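Local atomic coordinates of peptidase C51 domain-containing protein (Streptococcus mutans, PDB entry 3L9A), a protein that is of unknown function but is phage-associated and belongs to the CHAP (peptidase C51) family, probably acting on cell-wall peptides; this chain is its C-terminal domain. Residues 47-50 with 51-55; 72-75 with 76-80; 64-67 with 68-72. All coordinates share one frame; numbering follows the deposited sequence. Where two conformers were deposited one is given.

Contact 1. Residues 47-50 with 51-55. With NA (sodium ion), chain C.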
loop_
_atom_site.group_PDB
_atom_site.type_symbol
_atom_site.label_atom_id
_atom_site.label_comp_id
_atom_site.label_asym_id
_atom_site.label_seq_id
_atom_site.Cartn_x
_atom_site.Cartn_y
_atom_site.Cartn_z
ATOM N N ASP A 47 -10.207 -22.061 5.157
ATOM C CA ASP A 47 -8.771 -22.287 4.986
ATOM C C ASP A 47 -8.054 -21.034 4.488
ATOM O O ASP A 47 -6.891 -20.793 4.836
ATOM C CB ASP A 47 -8.497 -23.454 4.028
ATOM C CG ASP A 47 -8.709 -24.819 4.666
ATOM O OD1 ASP A 47 -8.602 -24.949 5.901
ATOM O OD2 ASP A 47 -8.964 -25.783 3.911
ATOM N N GLN A 48 -8.729 -20.255 3.647
ATOM C CA GLN A 48 -8.166 -18.986 3.183
ATOM C C GLN A 48 -8.120 -17.937 4.298
ATOM O O GLN A 48 -7.128 -17.226 4.447
ATOM C CB GLN A 48 -8.959 -18.453 2.001
ATOM C CG GLN A 48 -8.788 -19.254 0.717
ATOM C CD GLN A 48 -9.681 -18.720 -0.388
ATOM O OE1 GLN A 48 -10.839 -18.381 -0.146
ATOM N NE2 GLN A 48 -9.143 -18.624 -1.597
ATOM N N GLU A 49 -9.201 -17.838 5.076
ATOM C CA GLU A 49 -9.237 -16.961 6.234
ATOM C C GLU A 49 -8.043 -17.251 7.152
ATOM O O GLU A 49 -7.342 -16.336 7.605
ATOM C CB GLU A 49 -10.554 -17.190 6.980
ATOM C CG GLU A 49 -10.730 -16.312 8.195
ATOM C CD GLU A 49 -12.038 -16.583 8.926
ATOM O OE1 GLU A 49 -12.783 -17.501 8.526
ATOM O OE2 GLU A 49 -12.322 -15.893 9.923
ATOM N N ASN A 50 -7.803 -18.534 7.407
ATOM C CA ASN A 50 -6.702 -18.928 8.283
ATOM C C ASN A 50 -5.338 -18.640 7.683
ATOM O O ASN A 50 -4.436 -18.180 8.382
ATOM C CB ASN A 50 -6.858 -20.379 8.702
ATOM C CG ASN A 50 -8.054 -20.567 9.583
ATOM O OD1 ASN A 50 -8.446 -19.646 10.304
ATOM N ND2 ASN A 50 -8.652 -21.747 9.529
ATOM N N PHE A 51 -5.198 -18.886 6.387
ATOM C CA PHE A 51 -3.976 -18.549 5.671
ATOM C C PHE A 51 -3.647 -17.064 5.812
ATOM O O PHE A 51 -2.511 -16.696 6.117
ATOM C CB PHE A 51 -4.129 -18.918 4.195
ATOM C CG PHE A 51 -2.931 -18.570 3.364
ATOM C CD1 PHE A 51 -1.935 -19.510 3.142
ATOM C CD2 PHE A 51 -2.776 -17.293 2.827
ATOM C CE1 PHE A 51 -0.815 -19.185 2.376
ATOM C CE2 PHE A 51 -1.649 -16.965 2.073
ATOM C CZ PHE A 51 -0.675 -17.918 1.851
ATOM N N ILE A 52 -4.649 -16.214 5.598
ATOM C CA ILE A 52 -4.463 -14.776 5.702
ATOM C C ILE A 52 -3.900 -14.422 7.076
ATOM O O ILE A 52 -3.005 -13.588 7.170
ATOM C CB ILE A 52 -5.774 -14.035 5.415
ATOM C CG1 ILE A 52 -6.107 -14.138 3.922
ATOM C CG2 ILE A 52 -5.685 -12.565 5.843
ATOM C CD1 ILE A 52 -7.583 -13.938 3.607
ATOM N N LYS A 53 -4.397 -15.080 8.126
ATOM C CA LYS A 53 -3.928 -14.777 9.471
ATOM C C LYS A 53 -2.518 -15.295 9.747
ATOM O O LYS A 53 -1.882 -14.840 10.691
ATOM C CB LYS A 53 -4.943 -15.237 10.513
ATOM C CG LYS A 53 -6.209 -14.392 10.437
ATOM C CD LYS A 53 -7.203 -14.660 11.546
ATOM C CE LYS A 53 -7.847 -16.019 11.447
ATOM N NZ LYS A 53 -8.934 -16.102 12.481
ATOM N N GLN A 54 -2.017 -16.230 8.937
ATOM C CA GLN A 54 -0.597 -16.590 9.014
ATOM C C GLN A 54 0.298 -15.511 8.402
ATOM O O GLN A 54 1.331 -15.144 8.975
ATOM C CB GLN A 54 -0.319 -17.918 8.310
ATOM C CG GLN A 54 1.114 -18.416 8.531
ATOM C CD GLN A 54 1.371 -19.759 7.893
ATOM O OE1 GLN A 54 0.475 -20.591 7.795
ATOM N NE2 GLN A 54 2.607 -19.988 7.477
ATOM N N VAL A 55 -0.079 -15.013 7.229
ATOM C CA VAL A 55 0.796 -14.075 6.542
ATOM C C VAL A 55 0.581 -12.634 7.012
ATOM O O VAL A 55 1.489 -11.814 6.868
ATOM C CB VAL A 55 0.761 -14.243 4.998
ATOM C CG1 VAL A 55 1.044 -15.693 4.600
ATOM C CG2 VAL A 55 -0.561 -13.799 4.435
HETATM NA NA NA C . -14.347 -16.320 11.604
HETATM O O HOH W 1 -14.762 -18.555 10.203
HETATM O O HOH W 2 -16.643 -16.714 11.556
#
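Ile-52 N donates to Gln-48 O over 2.9 Å, close to straight at 166°, and the same i to i+4 bonding links Phe-51 to Asp-47 and Lys-53 to Glu-49. The last of the four bonds, from Gln-54 N to Asn-50 O at 3.2 Å, is more bent, at 136°. Ile-52 CD1 comes to 3.4 Å from Gln-48 O, a methyl against a backbone carbonyl.

This is one continuous helix, 46-55, laid against the mixed sheet: Ile-52 rests on Phe-12 and His-33, while Phe-51 points to the subunit interface, where its ring meets that of Phe-70 of the second subunit.

The charged side chains lie on another flank. Lys-53, bent at its third torsion, brings CE to 3.8 Å from Asn-50 OD1. Its NZ stays 4.3 Å from Glu-49 OE2, too far for a salt bridge, yet both atoms hydrogen-bond to Tyr-61 OH, which couples the two charges indirectly. The lysine may still favour an ionised carboxylate.

Of the residues here Glu-49 binds the metal. With CG anti to the backbone N (chi1 -179°) and the chain extended beyond it, OE2 is carried out to 2.7 Å from the sodium ion. Water 2 binds the sodium at 2.3 Å; water 1 also ligates it and donates to Glu-49 OE1 at 2.8 Å, closing a ring between metal and carboxylate.

Contact 2. Residues 72-75 with 76-80; sequences QRIV and EIYQV
The backbone from Gln-72 to Tyr-78 is the last part of a helix, with regular i to i+4 bonds such as Glu-76 N to Gln-72 O (2.9 Å) that end in a bent one, Gln-79 N to Val-75 O, at 135° with the donor above the carbonyl plane.

Arg-73 and Glu-76 form a salt bridge one turn apart, on the side that meets the third subunit. NH1 reaches Glu-76 OE1 at 2.8 Å in the plane of the guanidinium, 3° out of it, and uses the syn lone pair of that oxygen, although the two flat groups are turned 59° apart. A bend at the second torsion of Arg-73 brings its end back towards the carboxylate. OE1 has a further donor, Gln-48 NE2 of that subunit, so the oxygen is shared between the intrahelical bridge and an interface. The other oxygen, OE2, accepts from water 3 at 2.6 Å; that water in turn accepts from Gln-72 NE2 at 3.0 Å, a bridge across one helical turn.

The helix, 68-78, stops where Gln-79 takes positive phi, and the chain then enters edge strand 81-83 of the mixed sheet. On the buried side Ile-74 spans this corner: its CG2 lies 3.9 Å from Val-80 CG2, the two side chains crossing at a slant, and 4.4 Å from Tyr-78 CD2. Phe-82 lies against Ile-74 and Val-75 from the strand.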
loop_
_atom_site.group_PDB
_atom_site.type_symbol
_atom_site.label_atom_id
_atom_site.label_comp_id
_atom_site.label_asym_id
_atom_site.label_seq_id
_atom_site.Cartn_x
_atom_site.Cartn_y
_atom_site.Cartn_z
ATOM N N GLN A 72 -21.502 -0.694 1.413
ATOM C CA GLN A 72 -21.590 0.474 0.545
ATOM C C GLN A 72 -20.617 1.573 0.970
ATOM O O GLN A 72 -20.040 2.245 0.122
ATOM C CB GLN A 72 -23.031 0.991 0.471
ATOM C CG GLN A 72 -23.212 2.185 -0.488
ATOM C CD GLN A 72 -22.849 1.851 -1.927
ATOM O OE1 GLN A 72 -22.911 0.692 -2.339
ATOM N NE2 GLN A 72 -22.478 2.868 -2.706
ATOM N N ARG A 73 -20.398 1.731 2.276
ATOM C CA ARG A 73 -19.366 2.657 2.735
ATOM C C ARG A 73 -17.984 2.231 2.247
ATOM O O ARG A 73 -17.169 3.071 1.894
ATOM C CB ARG A 73 -19.384 2.774 4.254
ATOM C CG ARG A 73 -20.563 3.515 4.833
ATOM C CD ARG A 73 -20.426 5.031 4.656
ATOM N NE ARG A 73 -21.529 5.702 5.341
ATOM C CZ ARG A 73 -22.338 6.611 4.802
ATOM N NH1 ARG A 73 -22.178 7.031 3.553
ATOM N NH2 ARG A 73 -23.308 7.126 5.547
ATOM N N ILE A 74 -17.711 0.929 2.240
ATOM C CA ILE A 74 -16.441 0.436 1.733
ATOM C C ILE A 74 -16.285 0.818 0.248
ATOM O O ILE A 74 -15.209 1.244 -0.183
ATOM C CB ILE A 74 -16.283 -1.080 1.959
ATOM C CG1 ILE A 74 -16.282 -1.399 3.459
ATOM C CG2 ILE A 74 -15.004 -1.575 1.283
ATOM C CD1 ILE A 74 -16.300 -2.874 3.788
ATOM N N VAL A 75 -17.356 0.669 -0.533
ATOM C CA VAL A 75 -17.345 1.093 -1.929
ATOM C C VAL A 75 -17.057 2.601 -2.045
ATOM O O VAL A 75 -16.196 3.021 -2.830
ATOM C CB VAL A 75 -18.666 0.715 -2.635
ATOM C CG1 VAL A 75 -18.749 1.335 -4.025
ATOM C CG2 VAL A 75 -18.811 -0.799 -2.705
ATOM N N GLU A 76 -17.749 3.406 -1.243
ATOM C CA GLU A 76 -17.596 4.864 -1.321
ATOM C C GLU A 76 -16.183 5.322 -1.004
ATOM O O GLU A 76 -15.611 6.165 -1.707
ATOM C CB GLU A 76 -18.535 5.555 -0.328
ATOM C CG GLU A 76 -19.998 5.468 -0.681
ATOM C CD GLU A 76 -20.906 5.785 0.490
ATOM O OE1 GLU A 76 -20.417 6.199 1.562
ATOM O OE2 GLU A 76 -22.125 5.602 0.327
ATOM N N ILE A 77 -15.641 4.781 0.085
ATOM C CA ILE A 77 -14.395 5.289 0.626
ATOM C C ILE A 77 -13.204 4.657 -0.070
ATOM O O ILE A 77 -12.231 5.349 -0.362
ATOM C CB ILE A 77 -14.290 5.107 2.174
ATOM C CG1 ILE A 77 -15.143 6.137 2.926
ATOM C CG2 ILE A 77 -12.870 5.358 2.645
ATOM C CD1 ILE A 77 -16.568 6.149 2.587
ATOM N N TYR A 78 -13.275 3.357 -0.345
ATOM C CA TYR A 78 -12.135 2.595 -0.843
ATOM C C TYR A 78 -12.258 2.108 -2.278
ATOM O O TYR A 78 -11.324 1.486 -2.780
ATOM C CB TYR A 78 -11.774 1.444 0.124
ATOM C CG TYR A 78 -11.464 1.938 1.521
ATOM C CD1 TYR A 78 -10.318 2.706 1.765
ATOM C CD2 TYR A 78 -12.304 1.654 2.595
ATOM C CE1 TYR A 78 -10.027 3.190 3.037
ATOM C CE2 TYR A 78 -12.017 2.128 3.875
ATOM C CZ TYR A 78 -10.877 2.897 4.083
ATOM O OH TYR A 78 -10.610 3.363 5.349
ATOM N N GLN A 79 -13.408 2.329 -2.910
ATOM C CA GLN A 79 -13.548 2.034 -4.340
ATOM C C GLN A 79 -13.369 0.534 -4.619
ATOM O O GLN A 79 -12.925 0.133 -5.690
ATOM C CB GLN A 79 -12.548 2.881 -5.145
ATOM C CG GLN A 79 -12.606 4.369 -4.780
ATOM C CD GLN A 79 -11.738 5.211 -5.675
ATOM O OE1 GLN A 79 -12.226 5.802 -6.632
ATOM N NE2 GLN A 79 -10.437 5.258 -5.380
ATOM N N VAL A 80 -13.753 -0.285 -3.644
ATOM C CA VAL A 80 -13.532 -1.726 -3.694
ATOM C C VAL A 80 -14.555 -2.411 -4.594
ATOM O O VAL A 80 -15.752 -2.117 -4.504
ATOM C CB VAL A 80 -13.568 -2.299 -2.259
ATOM C CG1 VAL A 80 -13.720 -3.799 -2.256
ATOM C CG2 VAL A 80 -12.322 -1.889 -1.507
HETATM O O HOH W 3 -23.197 5.682 -2.013
#

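Contact 3. Residues 64-67 with 68-72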
loop_
_atom_site.group_PDB
_atom_site.type_symbol
_atom_site.label_atom_id
_atom_site.label_comp_id
_atom_site.label_asym_id
_atom_site.label_seq_id
_atom_site.Cartn_x
_atom_site.Cartn_y
_atom_site.Cartn_z
ATOM N N LYS A 64 -18.192 -7.282 12.606
ATOM C CA LYS A 64 -18.695 -8.652 12.541
ATOM C C LYS A 64 -20.207 -8.732 12.293
ATOM O O LYS A 64 -20.777 -9.827 12.268
ATOM C CB LYS A 64 -18.256 -9.460 13.775
ATOM C CG LYS A 64 -16.727 -9.599 13.885
ATOM C CD LYS A 64 -16.286 -10.606 14.949
ATOM C CE LYS A 64 -16.364 -10.035 16.353
ATOM N NZ LYS A 64 -15.819 -11.016 17.340
ATOM N N ASN A 65 -20.853 -7.584 12.076
ATOM C CA ASN A 65 -22.257 -7.582 11.716
ATOM C C ASN A 65 -22.450 -6.626 10.560
ATOM O O ASN A 65 -23.240 -5.687 10.653
ATOM C CB ASN A 65 -23.128 -7.266 12.943
ATOM C CG ASN A 65 -23.204 -8.449 13.913
ATOM O OD1 ASN A 65 -22.307 -8.665 14.736
ATOM N ND2 ASN A 65 -24.248 -9.253 13.776
ATOM N N ALA A 66 -21.713 -6.864 9.467
ATOM C CA ALA A 66 -21.729 -5.921 8.352
ATOM C C ALA A 66 -22.996 -6.059 7.521
ATOM O O ALA A 66 -23.288 -7.133 6.979
ATOM C CB ALA A 66 -20.500 -6.127 7.473
ATOM N N SER A 67 -23.743 -4.966 7.432
ATOM C CA SER A 67 -24.953 -4.887 6.619
ATOM C C SER A 67 -24.564 -4.436 5.205
ATOM O O SER A 67 -23.439 -3.982 4.971
ATOM C CB SER A 67 -25.898 -3.842 7.221
ATOM O OG SER A 67 -25.284 -2.577 7.066
ATOM N N PRO A 68 -25.510 -4.499 4.256
ATOM C CA PRO A 68 -25.235 -3.911 2.938
ATOM C C PRO A 68 -24.815 -2.437 3.010
ATOM O O PRO A 68 -23.975 -2.010 2.228
ATOM C CB PRO A 68 -26.561 -4.092 2.185
ATOM C CG PRO A 68 -27.193 -5.315 2.856
ATOM C CD PRO A 68 -26.820 -5.181 4.311
ATOM N N ALA A 69 -25.384 -1.667 3.937
ATOM C CA ALA A 69 -25.010 -0.253 4.077
ATOM C C ALA A 69 -23.546 -0.099 4.474
ATOM O O ALA A 69 -22.870 0.837 4.038
ATOM C CB ALA A 69 -25.916 0.459 5.076
ATOM N N PHE A 70 -23.048 -1.019 5.297
ATOM C CA PHE A 70 -21.642 -1.007 5.682
ATOM C C PHE A 70 -20.746 -1.295 4.470
ATOM O O PHE A 70 -19.733 -0.614 4.244
ATOM C CB PHE A 70 -21.411 -2.026 6.803
ATOM C CG PHE A 70 -20.122 -1.809 7.555
ATOM C CD1 PHE A 70 -18.934 -2.390 7.130
ATOM C CD2 PHE A 70 -20.106 -1.000 8.689
ATOM C CE1 PHE A 70 -17.739 -2.168 7.833
ATOM C CE2 PHE A 70 -18.925 -0.773 9.400
ATOM C CZ PHE A 70 -17.745 -1.349 8.970
ATOM N N LEU A 71 -21.126 -2.291 3.671
ATOM C CA LEU A 71 -20.360 -2.582 2.464
ATOM C C LEU A 71 -20.381 -1.407 1.483
ATOM O O LEU A 71 -19.382 -1.131 0.835
ATOM C CB LEU A 71 -20.827 -3.877 1.795
ATOM C CG LEU A 71 -20.854 -5.144 2.661
ATOM C CD1 LEU A 71 -21.085 -6.374 1.791
ATOM C CD2 LEU A 71 -19.587 -5.316 3.484
ATOM N N GLN A 72 -21.502 -0.694 1.413
ATOM C CA GLN A 72 -21.590 0.474 0.545
ATOM C C GLN A 72 -20.617 1.573 0.970
ATOM O O GLN A 72 -20.040 2.245 0.122
ATOM C CB GLN A 72 -23.031 0.991 0.471
ATOM C CG GLN A 72 -23.212 2.185 -0.488
ATOM C CD GLN A 72 -22.849 1.851 -1.927
ATOM O OE1 GLN A 72 -22.911 0.692 -2.339
ATOM N NE2 GLN A 72 -22.478 2.868 -2.706
#
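Ser-67 is the N-cap of helix 68-78, and it meets the first turn with both of its oxygens. Its OG accepts from Phe-70 N at 3.2 Å, with an N-H...O angle of 155°. Its carbonyl O takes Leu-71 N at 3.1 Å in a straighter bond, the donor standing nearly along the C=O axis. Phe-70 N also makes a weak bond to the same carbonyl, so this one N-H is divided between side chain and backbone of the cap residue. With chi1 at 67°, OG sits between the backbone N and the carbonyl carbon of its own residue, which turns it over the start of the helix, where amide N-H groups lack an earlier carbonyl. Pro-68, with no N-H to satisfy, suits the first helical position, and the next bond in line, Gln-72 N to Pro-68 O, is an ordinary helical one.

Just before the cap, Ala-66 supplies the apolar part. Its CB touches Phe-70 CD1 at 4.1 Å and Leu-71 CD2 at 4.2 Å; the pairing with Leu-71 joins the residue before the N-cap to the fourth helical residue, the arrangement of a hydrophobic staple, here with a small alanine as one member.

Further out, Ala-66 is fixed by backbone bonds to Ile-14 and Asn-16 and by Tyr-19 OH at its carbonyl oxygen. Val-13 of strand 11-15, next to strand 61-66, touches Ala-66, Phe-70 and Leu-71, so the first turn of the helix packs against the neighbouring strand. Gln-54 of the third subunit packs on Phe-70.

At the Ser-Pro peptide Ser-67 CB lies 3.3 Å from Pro-68 CD, a closeness set by the covalent link.

Overall arrangement
Contacts 2 and 3 share Gln-72 and are the two ends of one helix, 68-78, with centres 11 Å apart: contact 3 starts it and contact 2 finishes it. Contact 1 lies on the other helix, across the centre of the chain, its centre 23 Å from contact 2 and 22 Å from contact 3; its nearest atoms remain about 13 and 8 Å from theirs. The sodium ion belongs to contact 1, and the Ala-66 side chain is about 13 Å from it. Although separate within a chain, the helices meet between chains: Phe-51 packs on Phe-70, and Gln-48 bonds to Glu-76, of a neighbouring subunit, so contact 1 of one copy faces contacts 2 and 3 of another.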